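Local coordinates for maltose-binding protein MalE1 (Thermotoga maritima, PDB 6DTU) that binds malto-oligosaccharides, here maltotetraose, and probably hands them on as the solute-binding component of a sugar uptake system, at residues 55-59 against 272-278; 93-97 against 332-336. All coordinates share one frame; numbering follows the deposited sequence.

Interaction 1: residues 55-59 against 272-278; sequences GADII and SPNKLLA
The carboxylate of D57 and the side-chain amide of N274 meet with their planes 75° apart, so the two flat groups do not stack. The amide N-H of ND2 reaches D57 OD1 (3.2 Å) from above the carboxylate plane, while the oxygen itself lies in the plane of the amide and the bond is nearly straight. At the edge of the carboxylate, the hydroxyl S272 OG gives its proton to the same oxygen, D57 OD1 (2.5 Å), on the anti lone pair, the one turned away from OD2. The other oxygen, OD2, takes the backbone N-H of T6 in the neighbouring strand 4-9. Serine suits its place because one small hydroxyl does two jobs: with OG anti to the backbone N (chi1 163°), it gives a proton to D57 and also accepts from the backbone N of N274 at 2.9 Å, closing an ST turn inside the type I turn S272 to K275. Beneath this polar cluster the methyl CB of A278, on the first turn of helix 275-286, packs on I58 CG1 (3.7 Å), and so small a residue lets helix and strand come close. An alanine in place of D57 would probably leave the S272 hydroxyl and the N274 amide without OD1, and the T6 N-H without OD2. Three donors around one buried carboxylate would be expected to favour its ionised form; two tie D57 to the turn leading into the helix, and T6 ties it to strand 4-9.

Interaction 2: residues 93-97 against 332-336; sequences NAFSY and PNVPQ
N333 reaches across to the end of helix 89-94 and the short strand after it. Its CB points at segment 93-97 and comes no nearer than 4.1 Å to A94 O. CG takes the position between the backbone N and the carbonyl carbon (chi1 78°), which sets the amide beside the A94 and S96 carbonyls. There the branches part. ND2 is the gripping atom: its two N-H groups go to two backbone carbonyls, A94 O and S96 O, each at 3.0 Å. The S96 oxygen lies in the amide plane, whereas A94 O is tilted from it, and ND2 stands above the carbonyl plane of A94. Both bonds are bent (142° and 149° at the hydrogen): the two oxygens stand closer in angle than the two N-H bonds, so neither is met head-on. The other branch, OD1, lies in the plane of the Y97 ring at its edge, 4.0 Å from CD1.

An asparagine suits this place because its primary amide offers two protons from a single atom, enough to join carbonyls on either side of F95, where the chain leaves the helix. Y97 lays its ring along the loop and adds the apolar half of the contact. Ring and proline cross at about a right angle, P335 CD lying 3.7 Å from Y97 CE1 and 3.4 Å from the hydroxyl oxygen OH. The pyrrolidine sets its CD and CG methylenes against the hydroxyl end of the tyrosine, and V71 of helix 66-71 touches both. In this fold of the bacterial solute-binding protein 1 family, an asparagine side chain bridging the carbonyls of A94, the last helical residue, and S96, in the strand that follows, ties the loop after strand 329-330 to the turn between them.

Overall arrangement
Both contacts reach the same mixed sheet, but at different places: interaction 1 is buried, its centre about 24 Å from the centre of the chain, whereas interaction 2 lies at the surface about 14 Å from that centre. Their centres are about 21 Å apart and their nearest atoms about 7 Å, with no touch between them. Strand 260-268 relates the two, since its M267 touches I59 as well as F95. The bound maltotetraose is closer to interaction 2: the N333 side chain is about 10 Å from a glucose unit, against about 14 Å for that of I58. Neither distance is a direct contact with the sugar.

Interaction 1: residues 55-59 against 272-278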
loop_
_atom_site.group_PDB
_atom_site.type_symbol
_atom_site.label_atom_id
_atom_site.label_comp_id
_atom_site.label_asym_id
_atom_site.label_seq_id
_atom_site.Cartn_x
_atom_site.Cartn_y
_atom_site.Cartn_z
ATOM N N GLY A 55 -9.874 -18.903 -10.134
ATOM C CA GLY A 55 -9.739 -17.637 -9.438
ATOM C C GLY A 55 -10.991 -17.260 -8.655
ATOM O O GLY A 55 -12.114 -17.633 -8.998
ATOM N N ALA A 56 -10.788 -16.483 -7.591
ATOM C CA ALA A 56 -11.923 -15.965 -6.830
ATOM C C ALA A 56 -12.813 -15.115 -7.731
ATOM O O ALA A 56 -12.376 -14.588 -8.759
ATOM C CB ALA A 56 -11.417 -15.074 -5.693
ATOM N N ASP A 57 -14.087 -14.996 -7.348
ATOM C CA ASP A 57 -14.979 -14.120 -8.104
ATOM C C ASP A 57 -14.639 -12.654 -7.902
ATOM O O ASP A 57 -14.880 -11.843 -8.801
ATOM C CB ASP A 57 -16.422 -14.384 -7.700
ATOM C CG ASP A 57 -16.774 -15.860 -7.804
ATOM O OD1 ASP A 57 -16.962 -16.348 -8.935
ATOM O OD2 ASP A 57 -16.840 -16.565 -6.764
ATOM N N ILE A 58 -14.138 -12.300 -6.721
ATOM C CA ILE A 58 -13.802 -10.927 -6.364
ATOM C C ILE A 58 -12.453 -10.944 -5.665
ATOM O O ILE A 58 -12.216 -11.796 -4.801
ATOM C CB ILE A 58 -14.877 -10.378 -5.409
ATOM C CG1 ILE A 58 -16.235 -10.266 -6.121
ATOM C CG2 ILE A 58 -14.468 -9.056 -4.797
ATOM C CD1 ILE A 58 -17.397 -9.963 -5.160
ATOM N N ILE A 59 -11.562 -10.022 -6.032
ATOM C CA ILE A 59 -10.296 -9.864 -5.327
ATOM C C ILE A 59 -10.234 -8.455 -4.760
ATOM O O ILE A 59 -10.758 -7.500 -5.340
ATOM C CB ILE A 59 -9.042 -10.217 -6.182
ATOM C CG1 ILE A 59 -8.933 -9.283 -7.398
ATOM C CG2 ILE A 59 -9.059 -11.688 -6.564
ATOM C CD1 ILE A 59 -7.637 -9.447 -8.184
ATOM N N SER A 272 -15.020 -15.278 -14.260
ATOM C CA SER A 272 -15.924 -15.948 -13.338
ATOM C C SER A 272 -17.319 -16.019 -13.940
ATOM O O SER A 272 -17.811 -15.018 -14.456
ATOM C CB SER A 272 -16.012 -15.174 -12.046
ATOM O OG SER A 272 -17.164 -15.614 -11.342
ATOM N N PRO A 273 -17.970 -17.180 -13.922
ATOM C CA PRO A 273 -19.371 -17.239 -14.371
ATOM C C PRO A 273 -20.321 -16.512 -13.445
ATOM O O PRO A 273 -21.498 -16.336 -13.804
ATOM C CB PRO A 273 -19.670 -18.742 -14.387
ATOM C CG PRO A 273 -18.817 -19.278 -13.310
ATOM C CD PRO A 273 -17.525 -18.464 -13.356
ATOM N N ASN A 274 -19.850 -16.073 -12.275
ATOM C CA ASN A 274 -20.665 -15.335 -11.321
ATOM C C ASN A 274 -20.422 -13.838 -11.398
ATOM O O ASN A 274 -20.798 -13.118 -10.470
ATOM C CB ASN A 274 -20.419 -15.818 -9.884
ATOM C CG ASN A 274 -20.651 -17.309 -9.722
ATOM O OD1 ASN A 274 -21.771 -17.767 -9.872
ATOM N ND2 ASN A 274 -19.577 -18.066 -9.457
ATOM N N LYS A 275 -19.814 -13.350 -12.490
ATOM C CA LYS A 275 -19.361 -11.966 -12.487
ATOM C C LYS A 275 -20.503 -10.964 -12.408
ATOM O O LYS A 275 -20.339 -9.893 -11.807
ATOM C CB LYS A 275 -18.408 -11.690 -13.642
ATOM C CG LYS A 275 -18.978 -11.838 -15.044
ATOM C CD LYS A 275 -17.824 -11.763 -16.026
ATOM C CE LYS A 275 -18.254 -11.787 -17.475
ATOM N NZ LYS A 275 -16.999 -11.681 -18.318
ATOM N N LEU A 276 -21.654 -11.273 -12.999
ATOM C CA LEU A 276 -22.786 -10.362 -12.887
ATOM C C LEU A 276 -23.253 -10.258 -11.443
ATOM O O LEU A 276 -23.552 -9.163 -10.955
ATOM C CB LEU A 276 -23.930 -10.830 -13.786
ATOM C CG LEU A 276 -23.681 -10.757 -15.282
ATOM C CD1 LEU A 276 -24.848 -11.367 -16.027
ATOM C CD2 LEU A 276 -23.469 -9.331 -15.715
ATOM N N LEU A 277 -23.313 -11.385 -10.738
ATOM C CA LEU A 277 -23.716 -11.352 -9.335
ATOM C C LEU A 277 -22.664 -10.665 -8.469
ATOM O O LEU A 277 -23.019 -9.949 -7.516
ATOM C CB LEU A 277 -24.008 -12.771 -8.842
ATOM C CG LEU A 277 -24.469 -12.926 -7.395
ATOM C CD1 LEU A 277 -25.757 -12.152 -7.100
ATOM C CD2 LEU A 277 -24.627 -14.414 -7.065
ATOM N N ALA A 278 -21.374 -10.851 -8.797
ATOM C CA ALA A 278 -20.293 -10.188 -8.070
ATOM C C ALA A 278 -20.400 -8.678 -8.204
ATOM O O ALA A 278 -20.270 -7.949 -7.213
ATOM C CB ALA A 278 -18.929 -10.672 -8.579
#

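Interaction 2: residues 93-97 against 332-336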
loop_
_atom_site.group_PDB
_atom_site.type_symbol
_atom_site.label_atom_id
_atom_site.label_comp_id
_atom_site.label_asym_id
_atom_site.label_seq_id
_atom_site.Cartn_x
_atom_site.Cartn_y
_atom_site.Cartn_z
ATOM N N ASN A 93 -10.676 6.915 -10.676
ATOM C CA ASN A 93 -9.713 6.964 -11.762
ATOM C C ASN A 93 -8.498 6.098 -11.469
ATOM O O ASN A 93 -7.912 5.543 -12.408
ATOM C CB ASN A 93 -9.307 8.405 -12.082
ATOM C CG ASN A 93 -10.444 9.216 -12.714
ATOM O OD1 ASN A 93 -11.362 8.664 -13.333
ATOM N ND2 ASN A 93 -10.384 10.542 -12.554
ATOM N N ALA A 94 -8.116 5.947 -10.190
ATOM C CA ALA A 94 -7.023 5.034 -9.852
ATOM C C ALA A 94 -7.377 3.612 -10.237
ATOM O O ALA A 94 -6.491 2.829 -10.595
ATOM C CB ALA A 94 -6.663 5.101 -8.357
ATOM N N PHE A 95 -8.667 3.283 -10.213
ATOM C CA PHE A 95 -9.144 1.962 -10.600
ATOM C C PHE A 95 -9.672 1.912 -12.023
ATOM O O PHE A 95 -10.360 0.951 -12.393
ATOM C CB PHE A 95 -10.181 1.465 -9.599
ATOM C CG PHE A 95 -9.551 0.736 -8.467
ATOM C CD1 PHE A 95 -9.248 -0.606 -8.600
ATOM C CD2 PHE A 95 -9.247 1.388 -7.282
ATOM C CE1 PHE A 95 -8.640 -1.298 -7.579
ATOM C CE2 PHE A 95 -8.614 0.708 -6.230
ATOM C CZ PHE A 95 -8.313 -0.649 -6.387
ATOM N N SER A 96 -9.334 2.905 -12.830
ATOM C CA SER A 96 -9.759 2.979 -14.214
ATOM C C SER A 96 -8.580 2.818 -15.163
ATOM O O SER A 96 -7.457 3.213 -14.847
ATOM C CB SER A 96 -10.454 4.311 -14.458
ATOM O OG SER A 96 -11.650 4.371 -13.676
ATOM N N TYR A 97 -8.845 2.216 -16.323
ATOM C CA TYR A 97 -7.792 2.016 -17.315
ATOM C C TYR A 97 -8.435 1.885 -18.690
ATOM O O TYR A 97 -9.461 1.216 -18.836
ATOM C CB TYR A 97 -6.968 0.758 -16.996
ATOM C CG TYR A 97 -5.801 0.549 -17.941
ATOM C CD1 TYR A 97 -4.568 1.149 -17.700
ATOM C CD2 TYR A 97 -5.943 -0.212 -19.098
ATOM C CE1 TYR A 97 -3.504 0.971 -18.567
ATOM C CE2 TYR A 97 -4.896 -0.384 -19.965
ATOM C CZ TYR A 97 -3.685 0.198 -19.703
ATOM O OH TYR A 97 -2.657 0.010 -20.592
ATOM N N PRO A 332 1.723 4.236 -10.166
ATOM C CA PRO A 332 1.172 3.992 -11.504
ATOM C C PRO A 332 0.298 2.755 -11.522
ATOM O O PRO A 332 0.517 1.804 -10.772
ATOM C CB PRO A 332 2.414 3.765 -12.361
ATOM C CG PRO A 332 3.498 4.451 -11.648
ATOM C CD PRO A 332 3.193 4.309 -10.179
ATOM N N ASN A 333 -0.682 2.750 -12.414
ATOM C CA ASN A 333 -1.466 1.544 -12.622
ATOM C C ASN A 333 -1.234 0.935 -13.997
ATOM O O ASN A 333 -1.916 -0.022 -14.360
ATOM C CB ASN A 333 -2.960 1.740 -12.313
ATOM C CG ASN A 333 -3.728 2.459 -13.414
ATOM O OD1 ASN A 333 -3.175 2.889 -14.425
ATOM N ND2 ASN A 333 -5.037 2.575 -13.222
ATOM N N VAL A 334 -0.261 1.445 -14.747
ATOM C CA VAL A 334 0.009 0.958 -16.101
ATOM C C VAL A 334 0.515 -0.477 -16.034
ATOM O O VAL A 334 1.055 -0.882 -14.996
ATOM C CB VAL A 334 0.968 1.912 -16.828
ATOM C CG1 VAL A 334 0.310 3.267 -16.958
ATOM C CG2 VAL A 334 2.311 2.008 -16.102
ATOM N N PRO A 335 0.349 -1.294 -17.081
ATOM C CA PRO A 335 0.826 -2.687 -16.996
ATOM C C PRO A 335 2.300 -2.793 -16.696
ATOM O O PRO A 335 2.732 -3.790 -16.110
ATOM C CB PRO A 335 0.506 -3.276 -18.378
ATOM C CG PRO A 335 -0.541 -2.390 -18.931
ATOM C CD PRO A 335 -0.339 -1.020 -18.351
ATOM N N GLN A 336 3.078 -1.793 -17.103
ATOM C CA GLN A 336 4.522 -1.786 -16.936
ATOM C C GLN A 336 4.974 -1.675 -15.485
ATOM O O GLN A 336 6.167 -1.828 -15.211
ATOM C CB GLN A 336 5.154 -0.672 -17.787
ATOM C CG GLN A 336 5.035 -0.886 -19.299
ATOM C CD GLN A 336 3.720 -0.399 -19.875
ATOM O OE1 GLN A 336 2.890 0.201 -19.177
ATOM N NE2 GLN A 336 3.513 -0.663 -21.160
#